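Lipoprotein (Mycoplasma mycoides subsp. capri, PDB 7ADK) is a mycoplasma lipoprotein that probably acts as a serine peptidase of the chymotrypsin-like clan PA. Local coordinates at residues B[429-434]-B[585-590]; B[441-446]-B[545-550]. One frame throughout, in Å; residues are numbered along the deposited sequence.

Interaction 1: residues B[429-434]-B[585-590]; sequences MDYLDE and NYSESD
The phenol of Tyr586 donates a hydrogen bond to the main-chain carbonyl of Met429, with OH 3.1 Å from Met429 O. It does not come in along a lone pair: the C=O...OH angle is 110° and the hydroxyl stands 65° out of the carbonyl plane, so Tyr586 reaches the peptide from above. The same hydroxyl is also bonded to Val593 N, and two bonds therefore fix the end of this buried ring. Its CG lies anti to the backbone N (chi1 -177°), which sends the ring from the loop toward the strand.

Beside this bond, Tyr431 packs against Tyr586, the two side chains crossing obliquely, with CD2 of Tyr431 3.9 Å from CD2 of Tyr586. The Tyr586 atom sits at the edge of the Tyr431 ring and near its plane. Farther out, CE2 of Tyr431 packs 3.9 Å from CA of Ser587. The Tyr431 hydroxyl remains 3.6 Å from Ser587 O and 3.8 Å from Ser587 OG, and neither approach counts as a hydrogen bond across the contact. The Ser587 hydroxyl instead donates to Glu588 OE2 at 2.9 Å, on the anti side and somewhat out of the carboxylate plane.

Met429 and Asp430 both face Tyr444 of the adjacent strand, a classic beta bulge, and the helix-like psi of Met429 fits the first position of such a bulge in strand 421-433. The contact thus sets a bulged sheet strand against the irregular loop between helix 575-582 and strand 594-595. Behind the first shell, Asp430 points away from the loop, its carboxylate bound by Tyr824 OH, Ser837 OG and Leu839 N. On the loop side, Lys592 NZ is hydrogen-bonded to the carbonyl oxygens of both Ser587 and Ser589, bridging the turn on which Tyr586 is mounted.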
loop_
_atom_site.group_PDB
_atom_site.type_symbol
_atom_site.label_atom_id
_atom_site.label_comp_id
_atom_site.label_asym_id
_atom_site.label_seq_id
_atom_site.Cartn_x
_atom_site.Cartn_y
_atom_site.Cartn_z
ATOM N N MET B 429 6.716 -3.814 -28.861
ATOM C CA MET B 429 6.552 -2.970 -30.039
ATOM C C MET B 429 6.431 -3.763 -31.334
ATOM O O MET B 429 5.655 -3.385 -32.201
ATOM C CB MET B 429 7.628 -1.888 -30.091
ATOM C CG MET B 429 9.021 -2.333 -30.535
ATOM S SD MET B 429 10.037 -0.990 -31.191
ATOM C CE MET B 429 10.451 -0.168 -29.660
ATOM N N ASP B 430 7.135 -4.881 -31.481
ATOM C CA ASP B 430 7.250 -5.573 -32.761
ATOM C C ASP B 430 7.525 -7.077 -32.592
ATOM O O ASP B 430 7.915 -7.540 -31.520
ATOM C CB ASP B 430 8.333 -4.861 -33.589
ATOM C CG ASP B 430 8.362 -5.217 -35.067
ATOM O OD1 ASP B 430 7.355 -5.714 -35.586
ATOM O OD2 ASP B 430 9.402 -4.995 -35.723
ATOM N N TYR B 431 7.338 -7.841 -33.664
ATOM C CA TYR B 431 7.815 -9.214 -33.798
ATOM C C TYR B 431 8.253 -9.525 -35.233
ATOM O O TYR B 431 7.639 -9.080 -36.195
ATOM C CB TYR B 431 6.780 -10.221 -33.291
ATOM C CG TYR B 431 5.396 -10.185 -33.908
ATOM C CD1 TYR B 431 5.138 -10.795 -35.149
ATOM C CD2 TYR B 431 4.342 -9.601 -33.188
ATOM C CE1 TYR B 431 3.829 -10.840 -35.651
ATOM C CE2 TYR B 431 3.035 -9.631 -33.687
ATOM C CZ TYR B 431 2.775 -10.260 -34.916
ATOM O OH TYR B 431 1.513 -10.268 -35.398
ATOM N N LEU B 432 9.301 -10.330 -35.367
ATOM C CA LEU B 432 9.788 -10.819 -36.652
ATOM C C LEU B 432 8.759 -11.796 -37.217
ATOM O O LEU B 432 8.275 -12.654 -36.488
ATOM C CB LEU B 432 11.163 -11.457 -36.417
ATOM C CG LEU B 432 11.853 -12.053 -37.643
ATOM C CD1 LEU B 432 12.244 -11.005 -38.669
ATOM C CD2 LEU B 432 13.119 -12.758 -37.198
ATOM N N ASP B 433 8.383 -11.662 -38.482
ATOM C CA ASP B 433 7.253 -12.392 -39.057
ATOM C C ASP B 433 7.698 -13.393 -40.138
ATOM O O ASP B 433 7.827 -13.047 -41.312
ATOM C CB ASP B 433 6.198 -11.374 -39.516
ATOM C CG ASP B 433 4.870 -12.024 -39.903
ATOM O OD1 ASP B 433 4.796 -13.262 -39.964
ATOM O OD2 ASP B 433 3.878 -11.295 -40.100
ATOM N N GLU B 434 7.964 -14.641 -39.742
ATOM C CA GLU B 434 8.391 -15.717 -40.654
ATOM C C GLU B 434 7.202 -16.469 -41.291
ATOM O O GLU B 434 7.305 -16.975 -42.399
ATOM C CB GLU B 434 9.217 -16.765 -39.886
ATOM C CG GLU B 434 10.407 -16.223 -39.078
ATOM C CD GLU B 434 10.072 -16.046 -37.590
ATOM O OE1 GLU B 434 8.885 -15.875 -37.235
ATOM O OE2 GLU B 434 10.999 -16.124 -36.759
ATOM N N ASN B 585 -1.201 -12.245 -25.866
ATOM C CA ASN B 585 -1.624 -12.509 -27.232
ATOM C C ASN B 585 -1.514 -11.314 -28.206
ATOM O O ASN B 585 -2.387 -11.113 -29.043
ATOM C CB ASN B 585 -2.992 -13.197 -27.201
ATOM C CG ASN B 585 -3.250 -14.036 -28.429
ATOM O OD1 ASN B 585 -2.432 -14.218 -29.312
ATOM N ND2 ASN B 585 -4.409 -14.614 -28.529
ATOM N N TYR B 586 -0.432 -10.535 -28.128
ATOM C CA TYR B 586 -0.172 -9.392 -29.033
ATOM C C TYR B 586 -0.193 -9.744 -30.533
ATOM O O TYR B 586 -0.521 -8.906 -31.375
ATOM C CB TYR B 586 1.186 -8.773 -28.653
ATOM C CG TYR B 586 1.560 -7.545 -29.454
ATOM C CD1 TYR B 586 0.835 -6.349 -29.304
ATOM C CD2 TYR B 586 2.706 -7.538 -30.273
ATOM C CE1 TYR B 586 1.242 -5.176 -29.963
ATOM C CE2 TYR B 586 3.109 -6.367 -30.946
ATOM C CZ TYR B 586 2.368 -5.184 -30.787
ATOM O OH TYR B 586 2.732 -4.024 -31.386
ATOM N N SER B 587 0.097 -10.985 -30.900
ATOM C CA SER B 587 -0.060 -11.489 -32.270
ATOM C C SER B 587 -1.492 -11.371 -32.788
ATOM O O SER B 587 -1.717 -10.841 -33.872
ATOM C CB SER B 587 0.377 -12.949 -32.340
ATOM O OG SER B 587 0.290 -13.461 -33.646
ATOM N N GLU B 588 -2.476 -11.849 -32.033
ATOM C CA GLU B 588 -3.872 -11.938 -32.475
ATOM C C GLU B 588 -4.744 -10.764 -32.036
ATOM O O GLU B 588 -5.816 -10.551 -32.598
ATOM C CB GLU B 588 -4.484 -13.273 -32.023
ATOM C CG GLU B 588 -3.767 -14.510 -32.568
ATOM C CD GLU B 588 -3.500 -14.410 -34.070
ATOM O OE1 GLU B 588 -4.459 -14.241 -34.850
ATOM O OE2 GLU B 588 -2.324 -14.483 -34.476
ATOM N N SER B 589 -4.204 -9.810 -31.272
ATOM C CA SER B 589 -4.748 -8.445 -31.141
ATOM C C SER B 589 -4.743 -7.570 -32.423
ATOM O O SER B 589 -3.789 -7.594 -33.211
ATOM C CB SER B 589 -3.996 -7.722 -30.035
ATOM O OG SER B 589 -4.557 -6.439 -29.895
ATOM N N ASP B 590 -5.749 -6.696 -32.583
ATOM C CA ASP B 590 -5.739 -5.616 -33.585
ATOM C C ASP B 590 -5.111 -4.288 -33.100
ATOM O O ASP B 590 -4.578 -3.554 -33.936
ATOM C CB ASP B 590 -7.152 -5.394 -34.159
ATOM C CG ASP B 590 -7.559 -6.381 -35.262
ATOM O OD1 ASP B 590 -8.583 -6.142 -35.944
ATOM O OD2 ASP B 590 -6.866 -7.389 -35.483
#

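Interaction 2: residues B[441-446]-B[545-550]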
loop_
_atom_site.group_PDB
_atom_site.type_symbol
_atom_site.label_atom_id
_atom_site.label_comp_id
_atom_site.label_asym_id
_atom_site.label_seq_id
_atom_site.Cartn_x
_atom_site.Cartn_y
_atom_site.Cartn_z
ATOM N N THR B 441 7.370 -16.053 -32.501
ATOM C CA THR B 441 8.177 -16.451 -31.326
ATOM C C THR B 441 9.268 -15.458 -30.912
ATOM O O THR B 441 9.767 -15.534 -29.790
ATOM C CB THR B 441 8.850 -17.809 -31.566
ATOM O OG1 THR B 441 9.736 -17.718 -32.656
ATOM C CG2 THR B 441 7.866 -18.922 -31.865
ATOM N N LYS B 442 9.629 -14.502 -31.774
ATOM C CA LYS B 442 10.757 -13.584 -31.593
ATOM C C LYS B 442 10.280 -12.136 -31.576
ATOM O O LYS B 442 9.804 -11.615 -32.581
ATOM C CB LYS B 442 11.778 -13.883 -32.695
ATOM C CG LYS B 442 13.159 -13.291 -32.416
ATOM C CD LYS B 442 14.185 -13.935 -33.347
ATOM C CE LYS B 442 15.603 -13.592 -32.915
ATOM N NZ LYS B 442 16.564 -14.656 -33.261
ATOM N N PHE B 443 10.377 -11.512 -30.407
ATOM C CA PHE B 443 9.708 -10.257 -30.053
ATOM C C PHE B 443 10.702 -9.160 -29.694
ATOM O O PHE B 443 11.768 -9.441 -29.157
ATOM C CB PHE B 443 8.753 -10.487 -28.882
ATOM C CG PHE B 443 7.499 -11.248 -29.239
ATOM C CD1 PHE B 443 7.516 -12.643 -29.340
ATOM C CD2 PHE B 443 6.311 -10.551 -29.477
ATOM C CE1 PHE B 443 6.344 -13.344 -29.634
ATOM C CE2 PHE B 443 5.132 -11.248 -29.766
ATOM C CZ PHE B 443 5.150 -12.644 -29.833
ATOM N N TYR B 444 10.330 -7.909 -29.967
ATOM C CA TYR B 444 11.124 -6.710 -29.743
ATOM C C TYR B 444 10.388 -5.759 -28.820
ATOM O O TYR B 444 9.189 -5.507 -28.973
ATOM C CB TYR B 444 11.492 -6.036 -31.063
ATOM C CG TYR B 444 12.182 -6.963 -32.024
ATOM C CD1 TYR B 444 11.420 -7.839 -32.807
ATOM C CD2 TYR B 444 13.580 -7.029 -32.061
ATOM C CE1 TYR B 444 12.049 -8.845 -33.550
ATOM C CE2 TYR B 444 14.206 -8.009 -32.844
ATOM C CZ TYR B 444 13.447 -8.950 -33.546
ATOM O OH TYR B 444 14.060 -9.990 -34.156
ATOM N N PHE B 445 11.107 -5.286 -27.811
ATOM C CA PHE B 445 10.590 -4.492 -26.710
ATOM C C PHE B 445 11.299 -3.127 -26.643
ATOM O O PHE B 445 12.515 -3.073 -26.616
ATOM C CB PHE B 445 10.775 -5.269 -25.409
ATOM C CG PHE B 445 9.941 -6.542 -25.273
ATOM C CD1 PHE B 445 10.358 -7.767 -25.825
ATOM C CD2 PHE B 445 8.742 -6.495 -24.536
ATOM C CE1 PHE B 445 9.568 -8.919 -25.673
ATOM C CE2 PHE B 445 7.963 -7.649 -24.358
ATOM C CZ PHE B 445 8.371 -8.859 -24.931
ATOM N N GLY B 446 10.540 -2.030 -26.633
ATOM C CA GLY B 446 11.053 -0.695 -26.412
ATOM C C GLY B 446 11.277 -0.445 -24.937
ATOM O O GLY B 446 10.465 -0.798 -24.094
ATOM N N VAL B 545 13.816 -10.518 -27.521
ATOM C CA VAL B 545 13.628 -11.745 -26.754
ATOM C C VAL B 545 13.159 -12.863 -27.683
ATOM O O VAL B 545 12.115 -12.753 -28.327
ATOM C CB VAL B 545 12.663 -11.521 -25.584
ATOM C CG1 VAL B 545 12.560 -12.772 -24.739
ATOM C CG2 VAL B 545 13.088 -10.386 -24.662
ATOM N N ASP B 546 13.917 -13.956 -27.759
ATOM C CA ASP B 546 13.609 -15.114 -28.607
ATOM C C ASP B 546 13.061 -16.272 -27.767
ATOM O O ASP B 546 13.806 -17.092 -27.233
ATOM C CB ASP B 546 14.853 -15.477 -29.432
ATOM C CG ASP B 546 14.613 -16.529 -30.527
ATOM O OD1 ASP B 546 13.574 -17.210 -30.531
ATOM O OD2 ASP B 546 15.474 -16.616 -31.429
ATOM N N PHE B 547 11.729 -16.316 -27.595
ATOM C CA PHE B 547 11.100 -17.302 -26.713
ATOM C C PHE B 547 11.236 -18.749 -27.216
ATOM O O PHE B 547 11.230 -19.672 -26.404
ATOM C CB PHE B 547 9.627 -16.958 -26.506
ATOM C CG PHE B 547 9.389 -15.670 -25.751
ATOM C CD1 PHE B 547 9.727 -15.604 -24.383
ATOM C CD2 PHE B 547 8.841 -14.556 -26.401
ATOM C CE1 PHE B 547 9.515 -14.412 -23.671
ATOM C CE2 PHE B 547 8.617 -13.364 -25.683
ATOM C CZ PHE B 547 8.963 -13.301 -24.323
ATOM N N ALA B 548 11.447 -18.972 -28.523
ATOM C CA ALA B 548 11.713 -20.301 -29.074
ATOM C C ALA B 548 13.067 -20.885 -28.626
ATOM O O ALA B 548 13.297 -22.089 -28.766
ATOM C CB ALA B 548 11.621 -20.249 -30.589
ATOM N N LYS B 549 13.943 -20.068 -28.018
ATOM C CA LYS B 549 15.082 -20.518 -27.205
ATOM C C LYS B 549 15.119 -19.882 -25.814
ATOM O O LYS B 549 16.184 -19.637 -25.281
ATOM C CB LYS B 549 16.418 -20.474 -27.965
ATOM C CG LYS B 549 16.864 -19.090 -28.444
ATOM C CD LYS B 549 18.309 -19.118 -28.943
ATOM C CE LYS B 549 18.594 -17.937 -29.851
ATOM N NZ LYS B 549 19.994 -17.819 -30.239
ATOM N N LEU B 550 13.961 -19.665 -25.199
ATOM C CA LEU B 550 13.822 -19.569 -23.737
ATOM C C LEU B 550 12.902 -20.667 -23.191
ATOM O O LEU B 550 13.072 -21.098 -22.053
ATOM C CB LEU B 550 13.289 -18.195 -23.309
ATOM C CG LEU B 550 14.248 -17.010 -23.419
ATOM C CD1 LEU B 550 13.520 -15.754 -23.005
ATOM C CD2 LEU B 550 15.462 -17.152 -22.517
#
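Phe443 and Val545 form an antiparallel hydrogen-bonded pair, closed by Phe443 N to Val545 O at 3.0 Å and Val545 N to Phe443 O at 2.8 Å, both almost straight, and the short touching parts, 441-445 and 545-548, run 174° apart. One step along, Lys442 faces Asp546 as a non-hydrogen-bonded pair. Their side chains emerge on one face of the sheet, where NZ of Lys442 makes a salt bridge to Asp546 OD2 at 2.9 Å. The ammonium lies above the carboxylate plane, and the extended lysine chain lays its CD and CE along the same oxygen. A longer, weak ion pair joins Lys442 to Glu544.

These strands, 442-447 and 541-546, are neighbours in the large antiparallel sheet, consistent with a beta-barrel of the kind found in clan PA peptidases. The ladder ends where 547-548 turns into a 3-10 segment: Phe547 N still reaches Thr441 O at 3.0 Å, but with a bent N-H...O angle of 141°.

On the sheet face carrying Phe443 and Val545 the contact is apolar. CD1 of Phe443 meets the edge of the Phe547 ring in its plane, 3.7 Å from CD2 of Phe547, while Val545 CG1 lies over one face of that ring, offset toward its rim. Val545 uses its other methyl on Phe445, with CG2 of Val545 3.9 Å from CE1 of Phe445. Ile579 of helix 575-582 packs against both Phe443 and Phe547. At the margin, the methyl of Ala548 abuts Thr441, its CB 3.8 Å from Thr441 OG1.

How the interactions relate
The centres of the two interactions lie about 11 Å apart, on the same side of the chain's centre. Strand 421-433 and strand 442-447 follow each other in sequence and pair in one antiparallel sheet, so interaction 1 and interaction 2 engage successive strands. Met429 N to Tyr444 O and Asp430 O to Tyr444 N are probable hydrogen bonds joining them directly. Along the chain, interaction 2 is nested inside the loop closed by interaction 1: 441-446 and 545-550 both fall between 429-434 and 585-590. Interaction 2 continues the sheet to strand 541-546, whereas interaction 1 attaches a later loop to it, within the predicted peptidase region.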